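Long-range contact in putative mandelate racemase (Zymomonas mobilis, PDB 2OX4), which belongs to the enolase superfamily, binds a magnesium ion and probably acts as a lyase, perhaps a dehydratase: residues C[127-133]-C[162-167]. Numbering follows the deposited sequence.
Sequences RVYASQL and YDAVKV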
loop_
_atom_site.group_PDB
_atom_site.type_symbol
_atom_site.label_atom_id
_atom_site.label_comp_id
_atom_site.label_asym_id
_atom_site.label_seq_id
_atom_site.Cartn_x
_atom_site.Cartn_y
_atom_site.Cartn_z
ATOM N N ARG C 127 -1.805 39.504 -6.273
ATOM C CA ARG C 127 -3.178 39.346 -6.744
ATOM C C ARG C 127 -4.134 39.124 -5.575
ATOM O O ARG C 127 -3.806 38.416 -4.625
ATOM C CB ARG C 127 -3.265 38.177 -7.716
ATOM C CG ARG C 127 -4.615 38.049 -8.374
ATOM C CD ARG C 127 -4.700 36.827 -9.274
ATOM N NE ARG C 127 -5.975 36.808 -9.980
ATOM C CZ ARG C 127 -6.533 35.725 -10.519
ATOM N NH1 ARG C 127 -5.930 34.538 -10.449
ATOM N NH2 ARG C 127 -7.706 35.828 -11.130
ATOM N N VAL C 128 -5.312 39.740 -5.644
ATOM C CA VAL C 128 -6.289 39.678 -4.557
ATOM C C VAL C 128 -7.649 39.224 -5.085
ATOM O O VAL C 128 -8.032 39.568 -6.206
ATOM C CB VAL C 128 -6.459 41.063 -3.854
ATOM C CG1 VAL C 128 -7.367 40.941 -2.660
ATOM C CG2 VAL C 128 -5.102 41.635 -3.415
ATOM N N TYR C 129 -8.375 38.443 -4.285
ATOM C CA TYR C 129 -9.788 38.197 -4.553
ATOM C C TYR C 129 -10.716 38.822 -3.521
ATOM O O TYR C 129 -10.362 38.964 -2.346
ATOM C CB TYR C 129 -10.088 36.694 -4.770
ATOM C CG TYR C 129 -10.049 35.758 -3.561
ATOM C CD1 TYR C 129 -11.138 35.643 -2.687
ATOM C CD2 TYR C 129 -8.951 34.926 -3.345
ATOM C CE1 TYR C 129 -11.104 34.767 -1.597
ATOM C CE2 TYR C 129 -8.920 34.041 -2.274
ATOM C CZ TYR C 129 -10.000 33.948 -1.420
ATOM O OH TYR C 129 -9.948 33.059 -0.374
ATOM N N ALA C 130 -11.897 39.222 -3.982
ATOM C CA ALA C 130 -12.935 39.747 -3.120
ATOM C C ALA C 130 -13.715 38.601 -2.480
ATOM O O ALA C 130 -14.378 37.840 -3.187
ATOM C CB ALA C 130 -13.881 40.629 -3.951
ATOM N N SER C 131 -13.663 38.520 -1.151
ATOM C CA SER C 131 -14.073 37.323 -0.431
ATOM C C SER C 131 -15.416 37.435 0.280
ATOM O O SER C 131 -15.652 38.393 1.029
ATOM C CB SER C 131 -13.016 36.923 0.589
ATOM O OG SER C 131 -13.332 35.655 1.145
ATOM N N GLN C 132 -16.242 36.399 0.082
ATOM C CA GLN C 132 -17.512 36.172 0.791
ATOM C C GLN C 132 -18.593 37.134 0.288
ATOM O O GLN C 132 -19.176 37.894 1.065
ATOM C CB GLN C 132 -17.364 36.211 2.334
ATOM C CG GLN C 132 -16.185 35.378 2.919
ATOM C CD GLN C 132 -16.335 33.863 2.762
ATOM O OE1 GLN C 132 -17.333 33.370 2.237
ATOM N NE2 GLN C 132 -15.339 33.115 3.248
ATOM N N LEU C 133 -18.831 37.087 -1.022
ATOM C CA LEU C 133 -19.805 37.963 -1.694
ATOM C C LEU C 133 -21.221 37.770 -1.172
ATOM O O LEU C 133 -22.037 38.691 -1.231
ATOM C CB LEU C 133 -19.829 37.708 -3.201
ATOM C CG LEU C 133 -18.612 37.920 -4.098
ATOM C CD1 LEU C 133 -18.992 37.507 -5.518
ATOM C CD2 LEU C 133 -18.104 39.347 -4.053
ATOM N N TYR C 162 -11.087 44.058 -8.963
ATOM C CA TYR C 162 -10.803 42.639 -8.658
ATOM C C TYR C 162 -11.050 41.763 -9.890
ATOM O O TYR C 162 -12.028 41.956 -10.614
ATOM C CB TYR C 162 -11.648 42.138 -7.481
ATOM C CG TYR C 162 -11.375 42.840 -6.169
ATOM C CD1 TYR C 162 -10.360 42.399 -5.313
ATOM C CD2 TYR C 162 -12.126 43.954 -5.783
ATOM C CE1 TYR C 162 -10.099 43.050 -4.119
ATOM C CE2 TYR C 162 -11.879 44.606 -4.586
ATOM C CZ TYR C 162 -10.867 44.150 -3.760
ATOM O OH TYR C 162 -10.618 44.797 -2.584
ATOM N N ASP C 163 -10.151 40.816 -10.139
ATOM C CA ASP C 163 -10.342 39.852 -11.219
ATOM C C ASP C 163 -10.569 38.432 -10.680
ATOM O O ASP C 163 -10.369 37.443 -11.394
ATOM C CB ASP C 163 -9.186 39.896 -12.231
ATOM C CG ASP C 163 -7.843 39.409 -11.659
ATOM O OD1 ASP C 163 -7.765 38.938 -10.508
ATOM O OD2 ASP C 163 -6.841 39.501 -12.393
ATOM N N ALA C 164 -10.983 38.362 -9.422
ATOM C CA ALA C 164 -11.385 37.111 -8.788
ATOM C C ALA C 164 -12.308 37.406 -7.618
ATOM O O ALA C 164 -12.157 38.427 -6.916
ATOM C CB ALA C 164 -10.148 36.336 -8.313
ATOM N N VAL C 165 -13.260 36.501 -7.401
ATOM C CA VAL C 165 -14.188 36.591 -6.286
ATOM C C VAL C 165 -14.366 35.219 -5.636
ATOM O O VAL C 165 -14.165 34.187 -6.287
ATOM C CB VAL C 165 -15.591 37.095 -6.752
ATOM C CG1 VAL C 165 -15.498 38.520 -7.328
ATOM C CG2 VAL C 165 -16.197 36.137 -7.777
ATOM N N LYS C 166 -14.759 35.214 -4.363
ATOM C CA LYS C 166 -15.146 33.970 -3.702
ATOM C C LYS C 166 -16.533 34.061 -3.091
ATOM O O LYS C 166 -16.886 35.060 -2.472
ATOM C CB LYS C 166 -14.134 33.571 -2.627
ATOM C CG LYS C 166 -14.454 32.217 -1.951
ATOM C CD LYS C 166 -13.321 31.783 -1.014
ATOM C CE LYS C 166 -13.492 32.322 0.400
ATOM N NZ LYS C 166 -12.258 31.986 1.196
ATOM N N VAL C 167 -17.309 32.997 -3.250
ATOM C CA VAL C 167 -18.686 32.997 -2.783
ATOM C C VAL C 167 -19.059 31.616 -2.228
ATOM O O VAL C 167 -18.630 30.584 -2.766
ATOM C CB VAL C 167 -19.634 33.444 -3.917
ATOM C CG1 VAL C 167 -19.515 32.532 -5.143
ATOM C CG2 VAL C 167 -21.062 33.574 -3.425
HETATM O O HOH W 1 -7.640 41.024 -8.371
#
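Strands 127-131 and 164-167 pair in parallel, Ala130 giving its N-H to Ala164 O and taking the N-H of Lys166 on its own O, with Ala130 O 2.9 Å from Lys166 N. Beyond this pair Lys166 O takes N-H groups from both Gln132 and Leu133, the latter nearly straight at 168°. A water lies between Val128 O and Asp163 N and accepts from the latter. The extended Arg127 chain reaches Asp163 side-on: NE meets OD1 on its syn side at 2.8 Å in a salt bridge, tilted from the carboxylate plane though OD1 lies in the guanidinium plane, while NH2 bonds to the Asp163 carbonyl O from above its plane. The planes of guanidinium and carboxylate are 87° apart, and NH2 also pairs with Asp211 of the next strand. A leucine in place of Arg127 would probably leave the Asp163 carboxylate and Asp211 without their positive mate.

The segments are the first two strands of the C-terminal barrel domain of this enolase-superfamily protein, joined through helix 147-159 by a beta-alpha-beta crossover. Toward that helix, Ala130 CB makes a CH-pi contact over one face of the Tyr162 ring, whose edge takes Val128 CG1, and Leu133 CD1 packs on Val165 CB at 3.6 Å. On the inner side, Lys166 runs past the Tyr129 ring, its CB 3.4 Å from CE1; a bend at chi3 (89°) turns NZ to donate to Tyr129 OH, which is also hydrogen-bonded to Gln315. Salt bridges to Glu241, a magnesium ligand, and Glu342 fix the position of the ammonium. Alongside it, Gln132 NE2 bonds to Glu215, another magnesium ligand, while its OE1 is held by Gln134.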